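Local coordinates for protein fluoride-specific ion channel FluC (Bordetella pertussis, PDB 5NKQ) that forms a double-barrelled, fluoride-specific channel across the cell inner membrane that lowers the fluoride concentration in the cell and excludes chloride, at residues A[12-23]-A[73-84]; A[47-56]-A[115-124]. All coordinates share one frame; numbering follows the deposited sequence.

Contact 1: A[12-23]-A[73-84]. With NA (sodium ion), chain I.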
loop_
_atom_site.group_PDB
_atom_site.type_symbol
_atom_site.label_atom_id
_atom_site.label_comp_id
_atom_site.label_asym_id
_atom_site.label_seq_id
_atom_site.Cartn_x
_atom_site.Cartn_y
_atom_site.Cartn_z
ATOM N N ILE A 12 9.931 4.340 -14.508
ATOM C CA ILE A 12 9.388 3.922 -13.219
ATOM C C ILE A 12 10.227 4.484 -12.079
ATOM O O ILE A 12 9.689 4.967 -11.075
ATOM C CB ILE A 12 9.290 2.388 -13.156
ATOM C CG1 ILE A 12 8.222 1.889 -14.128
ATOM C CG2 ILE A 12 8.984 1.923 -11.738
ATOM C CD1 ILE A 12 8.139 0.391 -14.222
ATOM N N GLY A 13 11.554 4.446 -12.220
ATOM C CA GLY A 13 12.415 4.957 -11.168
ATOM C C GLY A 13 12.230 6.442 -10.925
ATOM O O GLY A 13 12.179 6.891 -9.777
ATOM N N ILE A 14 12.129 7.226 -12.001
ATOM C CA ILE A 14 11.899 8.661 -11.853
ATOM C C ILE A 14 10.543 8.919 -11.211
ATOM O O ILE A 14 10.414 9.756 -10.309
ATOM C CB ILE A 14 12.027 9.368 -13.215
ATOM C CG1 ILE A 14 13.463 9.269 -13.734
ATOM C CG2 ILE A 14 11.598 10.825 -13.105
ATOM C CD1 ILE A 14 13.669 9.920 -15.084
ATOM N N GLY A 15 9.511 8.201 -11.660
ATOM C CA GLY A 15 8.198 8.358 -11.054
ATOM C C GLY A 15 8.181 7.947 -9.594
ATOM O O GLY A 15 7.682 8.677 -8.734
ATOM N N ALA A 16 8.744 6.772 -9.293
ATOM C CA ALA A 16 8.755 6.283 -7.919
ATOM C C ALA A 16 9.549 7.200 -6.999
ATOM O O ALA A 16 9.207 7.341 -5.819
ATOM C CB ALA A 16 9.323 4.866 -7.869
ATOM N N THR A 17 10.608 7.825 -7.514
ATOM C CA THR A 17 11.389 8.751 -6.703
ATOM C C THR A 17 10.569 9.982 -6.333
ATOM O O THR A 17 10.569 10.416 -5.175
ATOM C CB THR A 17 12.664 9.151 -7.447
ATOM O OG1 THR A 17 13.519 8.007 -7.577
ATOM C CG2 THR A 17 13.402 10.241 -6.694
ATOM N N LEU A 18 9.854 10.552 -7.307
ATOM C CA LEU A 18 9.010 11.709 -7.027
ATOM C C LEU A 18 7.855 11.341 -6.103
ATOM O O LEU A 18 7.493 12.121 -5.213
ATOM C CB LEU A 18 8.483 12.302 -8.334
ATOM C CG LEU A 18 9.534 12.812 -9.322
ATOM C CD1 LEU A 18 8.879 13.258 -10.620
ATOM C CD2 LEU A 18 10.342 13.944 -8.707
ATOM N N GLY A 19 7.266 10.160 -6.299
ATOM C CA GLY A 19 6.169 9.741 -5.442
ATOM C C GLY A 19 6.607 9.490 -4.011
ATOM O O GLY A 19 5.887 9.825 -3.066
ATOM N N ALA A 20 7.790 8.899 -3.831
ATOM C CA ALA A 20 8.300 8.667 -2.484
ATOM C C ALA A 20 8.715 9.969 -1.812
ATOM O O ALA A 20 8.576 10.105 -0.591
ATOM C CB ALA A 20 9.474 7.693 -2.526
ATOM N N TRP A 21 9.231 10.928 -2.585
ATOM C CA TRP A 21 9.548 12.237 -2.023
ATOM C C TRP A 21 8.289 12.939 -1.532
ATOM O O TRP A 21 8.299 13.582 -0.476
ATOM C CB TRP A 21 10.265 13.097 -3.064
ATOM C CG TRP A 21 11.696 12.714 -3.296
ATOM C CD1 TRP A 21 12.433 11.818 -2.578
ATOM C CD2 TRP A 21 12.564 13.221 -4.317
ATOM N NE1 TRP A 21 13.707 11.735 -3.089
ATOM C CE2 TRP A 21 13.812 12.587 -4.158
ATOM C CE3 TRP A 21 12.406 14.150 -5.351
ATOM C CZ2 TRP A 21 14.897 12.853 -4.993
ATOM C CZ3 TRP A 21 13.484 14.411 -6.181
ATOM C CH2 TRP A 21 14.712 13.764 -5.996
ATOM N N LEU A 22 7.193 12.824 -2.285
ATOM C CA LEU A 22 5.947 13.469 -1.885
ATOM C C LEU A 22 5.367 12.824 -0.632
ATOM O O LEU A 22 4.912 13.526 0.279
ATOM C CB LEU A 22 4.939 13.421 -3.033
ATOM C CG LEU A 22 3.563 14.020 -2.742
ATOM C CD1 LEU A 22 3.696 15.457 -2.259
ATOM C CD2 LEU A 22 2.676 13.945 -3.975
ATOM N N ARG A 23 5.369 11.490 -0.569
ATOM C CA ARG A 23 4.886 10.809 0.629
ATOM C C ARG A 23 5.741 11.159 1.841
ATOM O O ARG A 23 5.220 11.348 2.946
ATOM C CB ARG A 23 4.866 9.298 0.401
ATOM C CG ARG A 23 4.746 8.477 1.675
ATOM C CD ARG A 23 4.539 7.003 1.369
ATOM N NE ARG A 23 5.461 6.515 0.349
ATOM C CZ ARG A 23 6.662 6.006 0.605
ATOM N NH1 ARG A 23 7.091 5.918 1.857
ATOM N NH2 ARG A 23 7.433 5.587 -0.387
ATOM N N THR A 73 2.608 2.967 -12.094
ATOM C CA THR A 73 3.582 2.043 -11.522
ATOM C C THR A 73 4.680 2.792 -10.776
ATOM O O THR A 73 5.130 2.353 -9.710
ATOM C CB THR A 73 4.183 1.166 -12.622
ATOM O OG1 THR A 73 3.129 0.521 -13.350
ATOM C CG2 THR A 73 5.098 0.107 -12.025
ATOM N N GLY A 74 5.115 3.927 -11.314
ATOM C CA GLY A 74 6.155 4.711 -10.681
ATOM C C GLY A 74 5.637 5.671 -9.629
ATOM O O GLY A 74 5.759 5.406 -8.430
ATOM N N PHE A 75 5.039 6.781 -10.070
ATOM C CA PHE A 75 4.676 7.858 -9.152
ATOM C C PHE A 75 3.677 7.387 -8.101
ATOM O O PHE A 75 3.922 7.505 -6.895
ATOM C CB PHE A 75 4.118 9.048 -9.933
ATOM C CG PHE A 75 3.653 10.178 -9.059
ATOM C CD1 PHE A 75 4.569 11.020 -8.451
ATOM C CD2 PHE A 75 2.303 10.397 -8.846
ATOM C CE1 PHE A 75 4.147 12.061 -7.643
ATOM C CE2 PHE A 75 1.874 11.435 -8.041
ATOM C CZ PHE A 75 2.797 12.269 -7.439
ATOM N N LEU A 76 2.536 6.855 -8.540
ATOM C CA LEU A 76 1.520 6.420 -7.587
ATOM C C LEU A 76 1.984 5.211 -6.785
ATOM O O LEU A 76 1.549 5.025 -5.641
ATOM C CB LEU A 76 0.215 6.118 -8.320
ATOM C CG LEU A 76 -0.399 7.349 -8.987
ATOM C CD1 LEU A 76 -1.661 6.983 -9.747
ATOM C CD2 LEU A 76 -0.678 8.428 -7.951
ATOM N N GLY A 77 2.861 4.385 -7.357
ATOM C CA GLY A 77 3.439 3.284 -6.610
ATOM C C GLY A 77 4.444 3.720 -5.566
ATOM O O GLY A 77 4.714 2.965 -4.626
ATOM N N GLY A 78 5.008 4.914 -5.711
ATOM C CA GLY A 78 5.907 5.448 -4.709
ATOM C C GLY A 78 5.189 6.349 -3.729
ATOM O O GLY A 78 5.643 6.540 -2.597
ATOM N N LEU A 79 4.052 6.904 -4.157
ATOM C CA LEU A 79 3.282 7.791 -3.290
ATOM C C LEU A 79 2.525 7.005 -2.226
ATOM O O LEU A 79 2.575 7.344 -1.038
ATOM C CB LEU A 79 2.318 8.631 -4.126
ATOM C CG LEU A 79 1.329 9.487 -3.335
ATOM C CD1 LEU A 79 2.062 10.482 -2.440
ATOM C CD2 LEU A 79 0.378 10.199 -4.280
ATOM N N THR A 80 1.811 5.960 -2.630
ATOM C CA THR A 80 1.074 5.149 -1.674
ATOM C C THR A 80 2.005 4.135 -1.014
ATOM O O THR A 80 3.133 3.907 -1.454
ATOM C CB THR A 80 -0.093 4.435 -2.354
ATOM O OG1 THR A 80 0.408 3.519 -3.336
ATOM C CG2 THR A 80 -1.004 5.447 -3.026
ATOM N N THR A 81 1.520 3.524 0.063
ATOM C CA THR A 81 2.327 2.555 0.789
ATOM C C THR A 81 1.415 1.620 1.568
ATOM O O THR A 81 0.457 2.061 2.206
ATOM C CB THR A 81 3.317 3.248 1.738
ATOM O OG1 THR A 81 3.971 2.265 2.549
ATOM C CG2 THR A 81 2.600 4.253 2.631
ATOM N N PHE A 82 1.716 0.326 1.493
ATOM C CA PHE A 82 1.041 -0.678 2.303
ATOM C C PHE A 82 1.859 -1.098 3.515
ATOM O O PHE A 82 1.282 -1.387 4.569
ATOM C CB PHE A 82 0.724 -1.916 1.458
ATOM C CG PHE A 82 -0.616 -2.526 1.750
ATOM C CD1 PHE A 82 -0.853 -3.168 2.953
ATOM C CD2 PHE A 82 -1.636 -2.468 0.815
ATOM C CE1 PHE A 82 -2.085 -3.732 3.223
ATOM C CE2 PHE A 82 -2.870 -3.032 1.077
ATOM C CZ PHE A 82 -3.095 -3.664 2.283
ATOM N N SER A 83 3.188 -1.123 3.388
ATOM C CA SER A 83 4.042 -1.526 4.499
ATOM C C SER A 83 3.987 -0.512 5.634
ATOM O O SER A 83 3.839 -0.885 6.804
ATOM C CB SER A 83 5.480 -1.710 4.011
ATOM O OG SER A 83 5.940 -0.552 3.334
ATOM N N THR A 84 4.116 0.777 5.309
ATOM C CA THR A 84 4.027 1.808 6.339
ATOM C C THR A 84 2.664 1.778 7.020
ATOM O O THR A 84 2.571 1.913 8.246
ATOM C CB THR A 84 4.297 3.187 5.735
ATOM O OG1 THR A 84 5.571 3.184 5.080
ATOM C CG2 THR A 84 4.299 4.254 6.822
HETATM NA NA NA I . 4.321 2.284 -2.473
HETATM O O HOH W 1 5.710 6.137 4.328
#
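G15 and G19 of 12-23 lie directly against G74, F75 and G78 of 73-84, backbone on backbone. The axes of helices 12-23 and 73-79 approach to 6.2 Å at a crossing angle of -29°, and G15, G19, G74 and G78, lacking side chains, let the two backbones meet. Weak CA-H...O contacts line this seam in both directions: F75 CA lies 3.1 Å from G15 O, and A16 CA 3.2 Å from G74 O. F75, its CG anti to the backbone N (chi1 177°), brings its ring beside G19 as a knob among G15, L18, G19 and L22, with CD1 3.6 Å from G19 N. This is glycine-mediated packing of two parallel transmembrane helices, placed beside the break that divides the third membrane span of the Fluc channel into 65-79 and 83-95. At the break, G77 O and T80 O bind the central sodium ion at 2.3 and 2.2 Å, and the same two carbonyls of the second subunit complete the site. R23 closes the seam here: bent at chi3 (46°), it grips G78 O side-on with NE and NH2, both 3.0 Å away and with the oxygen in the guanidinium plane, while T81 CB lies over one face. A water 2.8 Å from R23 NH1 also lies within hydrogen-bonding distance of T84 OG1. The looser side is the other flank, where the more exposed L18 and L22 touch F75 by thin apolar contacts, L22 CD2 also meeting L79 CD1.

Contact 2: A[47-56]-A[115-124]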
loop_
_atom_site.group_PDB
_atom_site.type_symbol
_atom_site.label_atom_id
_atom_site.label_comp_id
_atom_site.label_asym_id
_atom_site.label_seq_id
_atom_site.Cartn_x
_atom_site.Cartn_y
_atom_site.Cartn_z
ATOM N N GLY A 47 -5.020 6.884 -4.119
ATOM C CA GLY A 47 -6.193 6.134 -4.535
ATOM C C GLY A 47 -7.065 6.913 -5.502
ATOM O O GLY A 47 -7.597 6.352 -6.464
ATOM N N TYR A 48 -7.216 8.217 -5.266
ATOM C CA TYR A 48 -7.981 9.051 -6.187
ATOM C C TYR A 48 -7.260 9.204 -7.521
ATOM O O TYR A 48 -7.891 9.154 -8.583
ATOM C CB TYR A 48 -8.244 10.418 -5.555
ATOM C CG TYR A 48 -8.996 11.382 -6.447
ATOM C CD1 TYR A 48 -10.379 11.321 -6.558
ATOM C CD2 TYR A 48 -8.323 12.360 -7.169
ATOM C CE1 TYR A 48 -11.070 12.201 -7.368
ATOM C CE2 TYR A 48 -9.006 13.246 -7.982
ATOM C CZ TYR A 48 -10.380 13.161 -8.078
ATOM O OH TYR A 48 -11.065 14.039 -8.886
ATOM N N LEU A 49 -5.937 9.383 -7.486
ATOM C CA LEU A 49 -5.199 9.654 -8.715
ATOM C C LEU A 49 -5.108 8.427 -9.614
ATOM O O LEU A 49 -5.006 8.570 -10.837
ATOM C CB LEU A 49 -3.802 10.178 -8.383
ATOM C CG LEU A 49 -3.753 11.605 -7.831
ATOM C CD1 LEU A 49 -2.322 12.020 -7.524
ATOM C CD2 LEU A 49 -4.397 12.572 -8.812
ATOM N N ILE A 50 -5.141 7.222 -9.042
ATOM C CA ILE A 50 -5.117 6.040 -9.898
ATOM C C ILE A 50 -6.484 5.815 -10.533
ATOM O O ILE A 50 -6.574 5.264 -11.635
ATOM C CB ILE A 50 -4.631 4.802 -9.123
ATOM C CG1 ILE A 50 -4.299 3.669 -10.099
ATOM C CG2 ILE A 50 -5.664 4.350 -8.101
ATOM C CD1 ILE A 50 -3.638 2.474 -9.454
ATOM N N GLY A 51 -7.560 6.238 -9.870
ATOM C CA GLY A 51 -8.852 6.259 -10.534
ATOM C C GLY A 51 -8.879 7.254 -11.678
ATOM O O GLY A 51 -9.486 7.001 -12.722
ATOM N N VAL A 52 -8.210 8.395 -11.499
ATOM C CA VAL A 52 -8.068 9.359 -12.587
ATOM C C VAL A 52 -7.239 8.761 -13.716
ATOM O O VAL A 52 -7.594 8.866 -14.896
ATOM C CB VAL A 52 -7.446 10.667 -12.064
ATOM C CG1 VAL A 52 -7.096 11.592 -13.222
ATOM C CG2 VAL A 52 -8.389 11.353 -11.085
ATOM N N MET A 53 -6.121 8.117 -13.367
ATOM C CA MET A 53 -5.228 7.581 -14.390
ATOM C C MET A 53 -5.874 6.434 -15.155
ATOM O O MET A 53 -5.785 6.379 -16.386
ATOM C CB MET A 53 -3.912 7.134 -13.757
ATOM C CG MET A 53 -2.989 8.277 -13.373
ATOM S SD MET A 53 -2.660 9.391 -14.755
ATOM C CE MET A 53 -1.964 8.256 -15.954
ATOM N N VAL A 54 -6.527 5.508 -14.446
ATOM C CA VAL A 54 -7.178 4.382 -15.114
ATOM C C VAL A 54 -8.216 4.879 -16.113
ATOM O O VAL A 54 -8.339 4.343 -17.222
ATOM C CB VAL A 54 -7.798 3.429 -14.074
ATOM C CG1 VAL A 54 -8.803 2.495 -14.731
ATOM C CG2 VAL A 54 -6.709 2.623 -13.385
ATOM N N ALA A 55 -8.962 5.923 -15.749
ATOM C CA ALA A 55 -9.967 6.457 -16.663
ATOM C C ALA A 55 -9.318 7.196 -17.829
ATOM O O ALA A 55 -9.815 7.138 -18.960
ATOM C CB ALA A 55 -10.929 7.371 -15.908
ATOM N N LEU A 56 -8.207 7.894 -17.577
ATOM C CA LEU A 56 -7.519 8.600 -18.654
ATOM C C LEU A 56 -6.866 7.628 -19.629
ATOM O O LEU A 56 -6.885 7.853 -20.845
ATOM C CB LEU A 56 -6.477 9.558 -18.078
ATOM C CG LEU A 56 -6.998 10.856 -17.459
ATOM C CD1 LEU A 56 -5.854 11.655 -16.859
ATOM C CD2 LEU A 56 -7.740 11.680 -18.500
ATOM N N MET A 115 -12.150 6.845 -2.947
ATOM C CA MET A 115 -11.430 7.830 -3.748
ATOM C C MET A 115 -11.119 7.297 -5.140
ATOM O O MET A 115 -11.122 8.064 -6.110
ATOM C CB MET A 115 -10.143 8.253 -3.040
ATOM C CG MET A 115 -10.364 8.946 -1.704
ATOM S SD MET A 115 -11.336 10.458 -1.841
ATOM C CE MET A 115 -10.191 11.529 -2.704
ATOM N N THR A 116 -10.849 5.993 -5.259
ATOM C CA THR A 116 -10.641 5.403 -6.577
ATOM C C THR A 116 -11.912 5.476 -7.414
ATOM O O THR A 116 -11.861 5.798 -8.607
ATOM C CB THR A 116 -10.169 3.954 -6.440
ATOM O OG1 THR A 116 -8.945 3.915 -5.694
ATOM C CG2 THR A 116 -9.935 3.335 -7.813
ATOM N N GLY A 117 -13.062 5.187 -6.802
ATOM C CA GLY A 117 -14.323 5.348 -7.508
ATOM C C GLY A 117 -14.603 6.794 -7.870
ATOM O O GLY A 117 -15.134 7.085 -8.943
ATOM N N LEU A 118 -14.248 7.722 -6.976
ATOM C CA LEU A 118 -14.395 9.140 -7.288
ATOM C C LEU A 118 -13.464 9.554 -8.421
ATOM O O LEU A 118 -13.834 10.378 -9.265
ATOM C CB LEU A 118 -14.130 9.985 -6.042
ATOM C CG LEU A 118 -15.228 10.011 -4.979
ATOM C CD1 LEU A 118 -14.795 10.847 -3.785
ATOM C CD2 LEU A 118 -16.527 10.544 -5.567
ATOM N N GLY A 119 -12.253 8.995 -8.454
ATOM C CA GLY A 119 -11.331 9.320 -9.530
ATOM C C GLY A 119 -11.815 8.828 -10.880
ATOM O O GLY A 119 -11.683 9.526 -11.889
ATOM N N LEU A 120 -12.380 7.618 -10.919
ATOM C CA LEU A 120 -12.952 7.108 -12.159
ATOM C C LEU A 120 -14.137 7.956 -12.606
ATOM O O LEU A 120 -14.260 8.290 -13.790
ATOM C CB LEU A 120 -13.377 5.650 -11.981
ATOM C CG LEU A 120 -12.275 4.622 -11.723
ATOM C CD1 LEU A 120 -12.875 3.318 -11.226
ATOM C CD2 LEU A 120 -11.462 4.387 -12.985
ATOM N N ALA A 121 -15.014 8.321 -11.667
ATOM C CA ALA A 121 -16.209 9.076 -12.025
ATOM C C ALA A 121 -15.881 10.510 -12.417
ATOM O O ALA A 121 -16.610 11.112 -13.212
ATOM C CB ALA A 121 -17.207 9.057 -10.867
ATOM N N THR A 122 -14.797 11.072 -11.877
ATOM C CA THR A 122 -14.444 12.453 -12.196
ATOM C C THR A 122 -14.044 12.593 -13.660
ATOM O O THR A 122 -14.504 13.506 -14.355
ATOM C CB THR A 122 -13.314 12.932 -11.284
ATOM O OG1 THR A 122 -13.739 12.864 -9.918
ATOM C CG2 THR A 122 -12.933 14.366 -11.618
ATOM N N VAL A 123 -13.188 11.695 -14.146
ATOM C CA VAL A 123 -12.733 11.780 -15.531
ATOM C C VAL A 123 -13.851 11.388 -16.489
ATOM O O VAL A 123 -14.062 12.043 -17.516
ATOM C CB VAL A 123 -11.479 10.912 -15.732
ATOM C CG1 VAL A 123 -11.090 10.867 -17.202
ATOM C CG2 VAL A 123 -10.332 11.441 -14.889
ATOM N N ARG A 124 -14.586 10.319 -16.170
ATOM C CA ARG A 124 -15.678 9.887 -17.036
ATOM C C ARG A 124 -16.775 10.941 -17.128
ATOM O O ARG A 124 -17.471 11.025 -18.145
ATOM C CB ARG A 124 -16.246 8.559 -16.537
ATOM C CG ARG A 124 -15.289 7.387 -16.702
ATOM C CD ARG A 124 -15.724 6.180 -15.887
ATOM N NE ARG A 124 -14.819 5.049 -16.074
ATOM C CZ ARG A 124 -14.877 3.920 -15.376
ATOM N NH1 ARG A 124 -15.796 3.768 -14.431
ATOM N NH2 ARG A 124 -14.013 2.944 -15.617
#
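Y48 is the main bump on 47-56, a knob seated in the hollow formed by M115, L118, G119 and T122. A chi1 of 178° turns its ring away from its own backbone N and along 115-124: CE1 passes 3.6 Å from G119 CA, and the M115 chain, bent at chi2 and chi3, curls its CE back to 3.6 Å from Y48 CB. At the far end of the ring OH donates to T122 OG1 (3.1 Å), which approaches near the ring plane; T122 OG1 in turn donates to L118 O from above the carbonyl plane. The backbones come closest at G51 and G119, whose CA atoms are 4.1 Å apart with no side chain on either to hold them off. Here the near-parallel membrane spans 37-59 and 98-126 cross at a pair of glycines; the axes of segments 47-56 and 115-124 approach to 6.5 Å and cross at -37°. L120 lays CD2 over G51 O and against V54 CG1. Further along, V123 is the returning bump: its CB meets A55 CB at 3.6 Å, CG2 meets V52 CG1, and CG1 meets L56 CD2, the V52 and L56 side chains each crossing V123 at about a right angle. At the other end T116 OG1 lies 2.9 Å from G47 O, but S112 O and S86 of the second subunit also bond to this hydroxyl. G47 belongs to a fluoride pocket with S112, so the contact runs up to the ion pathway. Most of the interface is apolar, and its few hydroxyls find partners within the protein, as suits helices packed inside a membrane.

How the contacts relate
The centres of contacts 1 and 2 lie about 18 Å apart. Their segments alternate along the chain: 12-23, 47-56, 73-84, then 115-124. Contact 1 joins helix 6-30 to the broken span 65-79 and 83-95, whereas contact 2 joins helix 37-59 to helix 98-126, so the pairings interlock. They meet where helix 65-79 packs on helix 37-59: L76 CD1 comes 3.6 Å from I50 N, and L76 also touches L49 and M53. Both contacts touch the second subunit. Contact 1 carries the shared sodium site, and T80 of contact 1 and G47 of contact 2 belong to one fluoride pocket, linking dimer centre and ion pathway.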